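Long-range contacts in D-threo-3-hydroxyaspartate dehydratase (PDB 3WQC), which catalyses the pyridoxal-phosphate-dependent removal of ammonia from D-threo-3-hydroxyaspartate, giving oxaloacetate: residues I143-D148 with A204-A209; Q31-R36 with V249-V254. One frame throughout, in Å; residues are numbered along the deposited sequence.

Interaction 1 (I143-D148 with A204-A209)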
loop_
_atom_site.group_PDB
_atom_site.type_symbol
_atom_site.label_atom_id
_atom_site.label_comp_id
_atom_site.label_asym_id
_atom_site.label_seq_id
_atom_site.Cartn_x
_atom_site.Cartn_y
_atom_site.Cartn_z
ATOM N N ILE B 143 5.989 -22.519 19.569
ATOM C CA ILE B 143 5.796 -23.339 18.346
ATOM C C ILE B 143 4.474 -22.909 17.725
ATOM O O ILE B 143 3.403 -22.914 18.407
ATOM C CB ILE B 143 5.814 -24.846 18.649
ATOM C CG1 ILE B 143 7.193 -25.200 19.316
ATOM C CG2 ILE B 143 5.509 -25.615 17.343
ATOM C CD1 ILE B 143 7.232 -26.658 19.822
ATOM N N GLU B 144 4.507 -22.532 16.464
ATOM C CA GLU B 144 3.263 -22.151 15.766
ATOM C C GLU B 144 2.455 -23.379 15.302
ATOM O O GLU B 144 3.069 -24.314 14.740
ATOM C CB GLU B 144 3.586 -21.231 14.561
ATOM C CG GLU B 144 2.290 -20.645 13.916
ATOM C CD GLU B 144 2.516 -19.542 12.927
ATOM O OE1 GLU B 144 1.489 -18.858 12.650
ATOM O OE2 GLU B 144 3.657 -19.404 12.411
ATOM N N ILE B 145 1.137 -23.374 15.541
ATOM C CA ILE B 145 0.261 -24.508 15.286
ATOM C C ILE B 145 -0.673 -24.081 14.141
ATOM O O ILE B 145 -1.227 -22.970 14.141
ATOM C CB ILE B 145 -0.545 -24.845 16.546
ATOM C CG1 ILE B 145 0.404 -25.082 17.743
ATOM C CG2 ILE B 145 -1.438 -26.085 16.255
ATOM C CD1 ILE B 145 1.475 -26.152 17.523
ATOM N N ASP B 146 -0.889 -24.973 13.192
ATOM C CA ASP B 146 -1.849 -24.771 12.087
ATOM C C ASP B 146 -3.142 -25.457 12.554
ATOM O O ASP B 146 -3.198 -26.706 12.709
ATOM C CB ASP B 146 -1.334 -25.477 10.827
ATOM C CG ASP B 146 -2.301 -25.393 9.677
ATOM O OD1 ASP B 146 -3.368 -24.774 9.861
ATOM O OD2 ASP B 146 -2.007 -25.985 8.600
ATOM N N THR B 147 -4.161 -24.675 12.915
ATOM C CA THR B 147 -5.431 -25.215 13.395
ATOM C C THR B 147 -6.513 -25.134 12.334
ATOM O O THR B 147 -7.560 -25.777 12.504
ATOM C CB THR B 147 -5.925 -24.507 14.685
ATOM O OG1 THR B 147 -6.009 -23.069 14.453
ATOM C CG2 THR B 147 -4.992 -24.774 15.846
ATOM N N ASP B 148 -6.305 -24.390 11.227
ATOM C CA ASP B 148 -7.356 -24.243 10.211
ATOM C C ASP B 148 -6.926 -24.257 8.731
ATOM O O ASP B 148 -7.762 -23.967 7.840
ATOM C CB ASP B 148 -8.170 -22.978 10.533
ATOM C CG ASP B 148 -7.340 -21.713 10.205
ATOM O OD1 ASP B 148 -6.074 -21.845 10.094
ATOM O OD2 ASP B 148 -7.957 -20.610 10.101
ATOM N N ALA B 204 -9.403 -25.491 20.526
ATOM C CA ALA B 204 -9.186 -26.967 20.753
ATOM C C ALA B 204 -7.878 -27.433 20.143
ATOM O O ALA B 204 -7.119 -28.198 20.772
ATOM C CB ALA B 204 -10.357 -27.781 20.166
ATOM N N GLY B 205 -7.537 -26.931 18.950
ATOM C CA GLY B 205 -6.314 -27.385 18.290
ATOM C C GLY B 205 -5.077 -26.821 19.000
ATOM O O GLY B 205 -4.089 -27.562 19.152
ATOM N N CYS B 206 -5.093 -25.550 19.452
ATOM C CA CYS B 206 -3.887 -25.028 20.114
ATOM C C CYS B 206 -3.683 -25.767 21.437
ATOM O O CYS B 206 -2.566 -26.068 21.820
ATOM C CB CYS B 206 -4.053 -23.513 20.258
ATOM S SG CYS B 206 -2.426 -22.746 20.339
ATOM N N VAL B 207 -4.794 -25.934 22.209
ATOM C CA VAL B 207 -4.676 -26.626 23.490
ATOM C C VAL B 207 -4.267 -28.097 23.247
ATOM O O VAL B 207 -3.414 -28.583 24.025
ATOM C CB VAL B 207 -6.049 -26.498 24.218
ATOM C CG1 VAL B 207 -6.033 -27.416 25.462
ATOM C CG2 VAL B 207 -6.271 -25.038 24.692
ATOM N N GLN B 208 -4.764 -28.733 22.186
ATOM C CA GLN B 208 -4.318 -30.110 21.886
ATOM C C GLN B 208 -2.806 -30.162 21.707
ATOM O O GLN B 208 -2.124 -31.065 22.239
ATOM C CB GLN B 208 -4.996 -30.611 20.591
ATOM C CG GLN B 208 -4.563 -31.977 20.048
ATOM C CD GLN B 208 -5.217 -32.334 18.714
ATOM O OE1 GLN B 208 -5.929 -31.485 18.140
ATOM N NE2 GLN B 208 -4.795 -33.393 18.108
ATOM N N ALA B 209 -2.259 -29.177 20.960
ATOM C CA ALA B 209 -0.785 -29.200 20.743
ATOM C C ALA B 209 -0.078 -29.016 22.081
ATOM O O ALA B 209 0.944 -29.686 22.349
ATOM C CB ALA B 209 -0.409 -28.071 19.778
#
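Ile145 lays the end of its side chain against Ala209, with CD1 of Ile145 only 3.5 Å from the CB methyl of Ala209 and CG1 scarcely farther from that same carbon. The ethyl arm is bent, chi2 -56°, and this fold brings CG1 and CD1 together over one methyl group. The CG2 branch of Ile145 is 4.2 Å from both the carbonyl O of Gly205 and CB of Ala209. Cys206 stands at the margin, its SG 4.5 Å from CG1 of Ile145.

Just past the end of the strand, Thr147 makes a second approach, this time to the helix backbone. Its CG2 methyl sits 3.7 Å from N of Cys206 and 3.8 Å from C of Gly205. Because Gly205 has no side chain, nothing on that residue stands between the methyl and the main chain, and the two CA atoms of Thr147 and Gly205 come within 5.4 Å. With chi1 at 55°, the same threonine turns OG1 to a hydrogen bond with OG1 of Thr181, whose hydroxyl is also bonded to the carbonyl O of Ile145. The methyl thus packs on the peptide unit of the helix while the hydroxyl bonds to Thr181.

Further out, Leu162 of helix 159-171 touches both Ile145 and Ala209, closing one flank, while Cys206 turns to Val179, Val223 and Val225 on the next two strands. No hydrogen bond joins the two segments; the seam is buried packing, largely apolar, with strand and helix running at 135° to one another. It exemplifies how a (beta/alpha)8 barrel, here the alanine racemase-like domain, sets helix 192-215 against the outer surface of its parallel strands.

Interaction 2 (Q31-R36 with V249-V254)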
loop_
_atom_site.group_PDB
_atom_site.type_symbol
_atom_site.label_atom_id
_atom_site.label_comp_id
_atom_site.label_asym_id
_atom_site.label_seq_id
_atom_site.Cartn_x
_atom_site.Cartn_y
_atom_site.Cartn_z
ATOM N N GLN B 31 -11.586 4.246 21.308
ATOM C CA GLN B 31 -11.670 3.859 22.737
ATOM C C GLN B 31 -12.780 2.875 23.011
ATOM O O GLN B 31 -12.582 1.952 23.829
ATOM C CB GLN B 31 -11.899 5.105 23.570
ATOM C CG GLN B 31 -10.556 5.735 23.759
ATOM C CD GLN B 31 -9.523 4.886 24.602
ATOM O OE1 GLN B 31 -8.413 5.168 24.505
ATOM N NE2 GLN B 31 -9.953 3.936 25.443
ATOM N N ARG B 32 -13.928 2.971 22.318
ATOM C CA ARG B 32 -15.056 1.981 22.483
ATOM C C ARG B 32 -14.537 0.637 22.006
ATOM O O ARG B 32 -14.840 -0.392 22.598
ATOM C CB ARG B 32 -16.349 2.295 21.681
ATOM C CG ARG B 32 -17.257 3.345 22.367
ATOM C CD ARG B 32 -18.260 3.979 21.413
ATOM N NE ARG B 32 -18.024 5.397 21.704
ATOM C CZ ARG B 32 -18.009 6.402 20.825
ATOM N NH1 ARG B 32 -18.297 6.186 19.536
ATOM N NH2 ARG B 32 -17.669 7.621 21.241
ATOM N N ASN B 33 -13.807 0.589 20.885
ATOM C CA ASN B 33 -13.307 -0.732 20.370
ATOM C C ASN B 33 -12.311 -1.346 21.354
ATOM O O ASN B 33 -12.359 -2.561 21.578
ATOM C CB ASN B 33 -12.609 -0.460 19.012
ATOM C CG ASN B 33 -13.580 -0.059 17.909
ATOM O OD1 ASN B 33 -14.814 -0.268 18.010
ATOM N ND2 ASN B 33 -13.034 0.538 16.816
ATOM N N ILE B 34 -11.437 -0.515 21.909
ATOM C CA ILE B 34 -10.403 -0.951 22.868
ATOM C C ILE B 34 -11.127 -1.572 24.066
ATOM O O ILE B 34 -10.783 -2.676 24.546
ATOM C CB ILE B 34 -9.426 0.203 23.249
ATOM C CG1 ILE B 34 -8.536 0.440 22.034
ATOM C CG2 ILE B 34 -8.673 -0.081 24.537
ATOM C CD1 ILE B 34 -7.595 1.622 22.193
ATOM N N ALA B 35 -12.104 -0.850 24.591
ATOM C CA ALA B 35 -12.838 -1.316 25.824
ATOM C C ALA B 35 -13.577 -2.579 25.533
ATOM O O ALA B 35 -13.611 -3.508 26.371
ATOM C CB ALA B 35 -13.833 -0.275 26.232
ATOM N N ARG B 36 -14.233 -2.655 24.365
ATOM C CA ARG B 36 -15.039 -3.829 24.051
ATOM C C ARG B 36 -14.156 -5.123 24.073
ATOM O O ARG B 36 -14.546 -6.182 24.624
ATOM C CB ARG B 36 -15.767 -3.723 22.705
ATOM C CG ARG B 36 -16.483 -5.027 22.214
ATOM C CD ARG B 36 -17.093 -4.819 20.860
ATOM N NE ARG B 36 -17.685 -6.045 20.340
ATOM C CZ ARG B 36 -17.875 -6.337 19.034
ATOM N NH1 ARG B 36 -17.624 -5.421 18.106
ATOM N NH2 ARG B 36 -18.381 -7.520 18.650
ATOM N N VAL B 249 -8.970 -2.656 16.833
ATOM C CA VAL B 249 -8.737 -1.353 17.393
ATOM C C VAL B 249 -9.452 -0.293 16.545
ATOM O O VAL B 249 -10.017 0.711 17.123
ATOM C CB VAL B 249 -7.209 -1.072 17.628
ATOM C CG1 VAL B 249 -6.408 -0.925 16.303
ATOM C CG2 VAL B 249 -6.979 0.181 18.503
ATOM N N PHE B 250 -9.437 -0.505 15.217
ATOM C CA PHE B 250 -10.175 0.393 14.314
ATOM C C PHE B 250 -11.397 -0.197 13.676
ATOM O O PHE B 250 -12.340 0.547 13.301
ATOM C CB PHE B 250 -9.239 0.912 13.165
ATOM C CG PHE B 250 -7.985 1.608 13.682
ATOM C CD1 PHE B 250 -7.998 2.460 14.847
ATOM C CD2 PHE B 250 -6.797 1.481 12.957
ATOM C CE1 PHE B 250 -6.823 3.133 15.271
ATOM C CE2 PHE B 250 -5.647 2.179 13.367
ATOM C CZ PHE B 250 -5.645 2.967 14.524
ATOM N N PHE B 251 -11.404 -1.514 13.417
ATOM C CA PHE B 251 -12.332 -2.160 12.531
ATOM C C PHE B 251 -12.262 -1.609 11.093
ATOM O O PHE B 251 -11.445 -0.700 10.826
ATOM C CB PHE B 251 -13.822 -2.185 13.068
ATOM C CG PHE B 251 -13.989 -3.072 14.278
ATOM C CD1 PHE B 251 -13.777 -4.462 14.147
ATOM C CD2 PHE B 251 -14.404 -2.545 15.503
ATOM C CE1 PHE B 251 -14.046 -5.330 15.232
ATOM C CE2 PHE B 251 -14.639 -3.411 16.609
ATOM C CZ PHE B 251 -14.468 -4.792 16.439
ATOM N N ASP B 252 -13.056 -2.191 10.207
ATOM C CA ASP B 252 -13.063 -1.860 8.798
ATOM C C ASP B 252 -14.224 -2.521 8.137
ATOM O O ASP B 252 -15.060 -3.176 8.841
ATOM C CB ASP B 252 -11.694 -2.172 8.136
ATOM C CG ASP B 252 -11.330 -3.664 8.217
ATOM O OD1 ASP B 252 -12.295 -4.486 8.250
ATOM O OD2 ASP B 252 -10.126 -4.011 8.249
ATOM N N LEU B 253 -14.391 -2.332 6.821
ATOM C CA LEU B 253 -15.579 -2.867 6.171
ATOM C C LEU B 253 -15.540 -4.386 5.960
ATOM O O LEU B 253 -16.578 -5.052 5.962
ATOM C CB LEU B 253 -15.794 -2.216 4.804
ATOM C CG LEU B 253 -16.093 -0.674 4.954
ATOM C CD1 LEU B 253 -15.966 -0.062 3.550
ATOM C CD2 LEU B 253 -17.500 -0.491 5.532
ATOM N N VAL B 254 -14.330 -4.951 5.842
ATOM C CA VAL B 254 -14.214 -6.440 5.817
ATOM C C VAL B 254 -14.758 -6.983 7.167
ATOM O O VAL B 254 -15.541 -7.943 7.143
ATOM C CB VAL B 254 -12.750 -6.854 5.591
ATOM C CG1 VAL B 254 -12.504 -8.301 6.022
ATOM C CG2 VAL B 254 -12.471 -6.682 4.104
#
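Asn33, on helix 27-44, comes closest to the irregular 249-252 chain at Val249, where the two CA atoms are 5.5 Å apart. The amide of Asn33 does the joining. Its ND2 donates to the carbonyl O of Val249 over 3.0 Å with an N-H...O angle of 165°, and the acceptor lies in the amide plane although the donor stands well above the plane of the carbonyl. A second bond from ND2, to O of Asp265, further fixes the amide. Lying in the ring plane, 3.4 Å from both CD2 and CE2 of Phe251, OD1 of Asn33 faces the weakly positive C-H rim; the amide plane stands nearly upright to the ring, at 84°.

Beyond it the extended Arg36 chain, CG anti to the backbone N (chi1 172°), carries NH1 to 3.6 Å from CZ of Phe251, while that nitrogen is hydrogen-bonded to O of Val260. On the other flank Ile34 and Val249 lie side by side, CG1 of Ile34 being 3.9 Å from CG2 of Val249.

Around this core, Ala63 of helix 58-66 meets Ile34 and Val60 meets Val249, whereas Leu232 of helix 228-233 touches Arg36 and Phe251. A barrel-domain helix thus packs on the connection from strand 242-243 to helix 253-258, beside the cofactor pocket, the Phe251 side chain lying about 8 Å from the bound pyridoxal-5'-phosphate.

From the N terminus, the chain first enters interaction 2 on helix 27-44, then winds through most of the barrel domain before residues 249-254 return to that helix, closing a loop of some two hundred residues. Interaction 1 falls wholly within this span: strand 140-146 leads through helix 159-171 and strand 175-180 to helix 192-215, which completes the smaller loop. The loops are therefore nested and do not cross. The centres of interactions 1 and 2 are about 26 Å apart, and the two contacts do not touch. The inner contact fastens one helix to the barrel wall, whereas the outer one brings the two ends of the alanine racemase-like region together.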